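Local coordinates for protein uroporphyrinogen-III C-methyltransferase (Pseudomonas denitrificans, PDB 1S4D) that methylates uroporphyrinogen III twice, at C-2 and C-7, using S-adenosyl-L-methionine, to give precorrin-2 on the way to cobalamin and siroheme, at residues V86-R90 / A91-V95. Numbering follows the deposited sequence.
Sequences VELAR and AGNRV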
ATOM      1  N   VAL B  86     -16.081  -1.536 -20.340  1.00 26.93           N
ATOM      2  CA  VAL B  86     -16.931  -2.605 -20.814  1.00 27.03           C
ATOM      3  C   VAL B  86     -17.024  -2.568 -22.348  1.00 27.54           C
ATOM      4  O   VAL B  86     -17.005  -3.612 -22.993  1.00 27.07           O
ATOM      5  CB  VAL B  86     -18.331  -2.548 -20.132  1.00 27.18           C
ATOM      6  CG1 VAL B  86     -19.348  -3.494 -20.814  1.00 26.41           C
ATOM      7  CG2 VAL B  86     -18.202  -2.869 -18.646  1.00 25.99           C
ATOM      8  N   GLU B  87     -17.096  -1.372 -22.930  1.00 27.90           N
ATOM      9  CA  GLU B  87     -17.269  -1.270 -24.376  1.00 28.39           C
ATOM     10  C   GLU B  87     -16.006  -1.765 -25.100  1.00 28.15           C
ATOM     11  O   GLU B  87     -16.089  -2.524 -26.072  1.00 28.38           O
ATOM     12  CB  GLU B  87     -17.694   0.148 -24.779  1.00 28.46           C
ATOM     13  CG  GLU B  87     -17.483   0.514 -26.234  1.00 30.78           C
ATOM     14  CD  GLU B  87     -17.732   1.991 -26.502  1.00 35.14           C
ATOM     15  OE1 GLU B  87     -18.850   2.320 -26.944  1.00 38.88           O
ATOM     16  OE2 GLU B  87     -16.835   2.835 -26.275  1.00 34.55           O
ATOM     17  N   LEU B  88     -14.850  -1.359 -24.582  1.00 27.82           N
ATOM     18  CA  LEU B  88     -13.541  -1.792 -25.069  1.00 27.12           C
ATOM     19  C   LEU B  88     -13.332  -3.295 -24.985  1.00 26.84           C
ATOM     20  O   LEU B  88     -12.813  -3.907 -25.924  1.00 26.67           O
ATOM     21  CB  LEU B  88     -12.443  -1.065 -24.293  1.00 27.01           C
ATOM     22  CG  LEU B  88     -12.393   0.434 -24.613  1.00 26.61           C
ATOM     23  CD1 LEU B  88     -11.642   1.181 -23.517  1.00 26.23           C
ATOM     24  CD2 LEU B  88     -11.791   0.703 -26.009  1.00 25.01           C
ATOM     25  N   ALA B  89     -13.740  -3.876 -23.858  1.00 26.41           N
ATOM     26  CA  ALA B  89     -13.615  -5.301 -23.622  1.00 26.20           C
ATOM     27  C   ALA B  89     -14.567  -6.147 -24.506  1.00 26.16           C
ATOM     28  O   ALA B  89     -14.149  -7.128 -25.133  1.00 25.72           O
ATOM     29  CB  ALA B  89     -13.817  -5.585 -22.166  1.00 26.06           C
ATOM     30  N   ARG B  90     -15.832  -5.756 -24.567  1.00 25.83           N
ATOM     31  CA  ARG B  90     -16.796  -6.418 -25.440  1.00 26.12           C
ATOM     32  C   ARG B  90     -16.364  -6.423 -26.923  1.00 25.58           C
ATOM     33  O   ARG B  90     -16.732  -7.308 -27.678  1.00 25.27           O
ATOM     34  CB  ARG B  90     -18.187  -5.791 -25.284  1.00 26.09           C
ATOM     35  CG  ARG B  90     -18.886  -6.174 -23.999  1.00 27.38           C
ATOM     36  CD  ARG B  90     -20.384  -5.891 -23.993  1.00 29.91           C
ATOM     37  NE  ARG B  90     -21.038  -6.570 -22.874  1.00 31.97           N
ATOM     38  CZ  ARG B  90     -22.112  -6.116 -22.243  1.00 32.65           C
ATOM     39  NH1 ARG B  90     -22.685  -4.976 -22.611  1.00 32.54           N
ATOM     40  NH2 ARG B  90     -22.615  -6.803 -21.231  1.00 33.10           N
ATOM     41  N   ALA B  91     -15.572  -5.440 -27.328  1.00 25.14           N
ATOM     42  CA  ALA B  91     -15.089  -5.373 -28.706  1.00 24.77           C
ATOM     43  C   ALA B  91     -13.812  -6.213 -28.957  1.00 24.52           C
ATOM     44  O   ALA B  91     -13.312  -6.277 -30.087  1.00 24.28           O
ATOM     45  CB  ALA B  91     -14.886  -3.922 -29.116  1.00 24.63           C
ATOM     46  N   GLY B  92     -13.289  -6.835 -27.899  1.00 23.89           N
ATOM     47  CA  GLY B  92     -12.196  -7.773 -28.027  1.00 23.02           C
ATOM     48  C   GLY B  92     -10.813  -7.218 -27.783  1.00 22.87           C
ATOM     49  O   GLY B  92      -9.837  -7.900 -28.069  1.00 22.84           O
ATOM     50  N   ASN B  93     -10.719  -5.994 -27.261  1.00 22.04           N
ATOM     51  CA  ASN B  93      -9.430  -5.421 -26.870  1.00 21.32           C
ATOM     52  C   ASN B  93      -8.890  -6.062 -25.579  1.00 20.84           C
ATOM     53  O   ASN B  93      -9.658  -6.515 -24.727  1.00 20.45           O
ATOM     54  CB  ASN B  93      -9.524  -3.896 -26.676  1.00 20.98           C
ATOM     55  CG  ASN B  93      -9.776  -3.146 -27.970  1.00 21.61           C
ATOM     56  OD1 ASN B  93      -8.859  -2.918 -28.752  1.00 21.65           O
ATOM     57  ND2 ASN B  93     -11.032  -2.744 -28.198  1.00 22.53           N
ATOM     58  N   ARG B  94      -7.566  -6.106 -25.452  1.00 20.40           N
ATOM     59  CA  ARG B  94      -6.929  -6.346 -24.170  1.00 20.33           C
ATOM     60  C   ARG B  94      -6.904  -4.969 -23.497  1.00 20.23           C
ATOM     61  O   ARG B  94      -6.249  -4.043 -23.990  1.00 19.76           O
ATOM     62  CB  ARG B  94      -5.502  -6.882 -24.359  1.00 20.67           C
ATOM     63  CG  ARG B  94      -5.339  -8.127 -25.269  1.00 21.51           C
ATOM     64  CD  ARG B  94      -3.926  -8.266 -25.797  1.00 24.73           C
ATOM     65  NE  ARG B  94      -3.815  -9.144 -26.956  1.00 29.97           N
ATOM     66  CZ  ARG B  94      -3.641 -10.474 -26.880  1.00 33.14           C
ATOM     67  NH1 ARG B  94      -3.556 -11.080 -25.695  1.00 33.46           N
ATOM     68  NH2 ARG B  94      -3.555 -11.203 -27.989  1.00 32.24           N
ATOM     69  N   VAL B  95      -7.644  -4.830 -22.397  1.00 19.88           N
ATOM     70  CA  VAL B  95      -7.894  -3.526 -21.786  1.00 19.63           C
ATOM     71  C   VAL B  95      -7.164  -3.359 -20.458  1.00 20.27           C
ATOM     72  O   VAL B  95      -7.323  -4.182 -19.532  1.00 20.56           O
ATOM     73  CB  VAL B  95      -9.419  -3.281 -21.555  1.00 19.22           C
ATOM     74  CG1 VAL B  95      -9.674  -1.860 -21.130  1.00 18.13           C
ATOM     75  CG2 VAL B  95     -10.209  -3.591 -22.794  1.00 17.34           C
TER
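Val95 overlaps the last turn of the helix through one methyl, CG2, which lies 3.7 Å from CB of Leu88 and also meets the CB of Ala89. Its torsion sets CG2 anti to the carbonyl carbon (CG1 anti to N, chi1 -171°), bringing that branch against the helix. The turn from Ala89 to Asn93 is a worked example of a Schellman motif. After the last regular helical bond, Ala91 N to Glu87 O, Gly92 at positive phi (96°) turns the chain, its N bonding Ala89 O at 2.9 Å, and Asn93 N completes the Schellman pair by donating to Leu88 O at 3.2 Å. Asn93 grips that oxygen a second time through its side-chain ND2 at 3.1 Å, the oxygen lying nearly in the amide plane. This bond helps hold the amide's rotation, and the two donors together serve a carbonyl of the last helical turn. A leucine in place of Asn93 would probably cost Leu88 O this side-chain donor, leaving the backbone N bond without its companion. The whole connection carries helix 78-90 into strand 94-99 of the parallel sheet, where Leu88 packs on strand 43-46, while Ala89 and Val95 both rest on Val17 of strand 16-21.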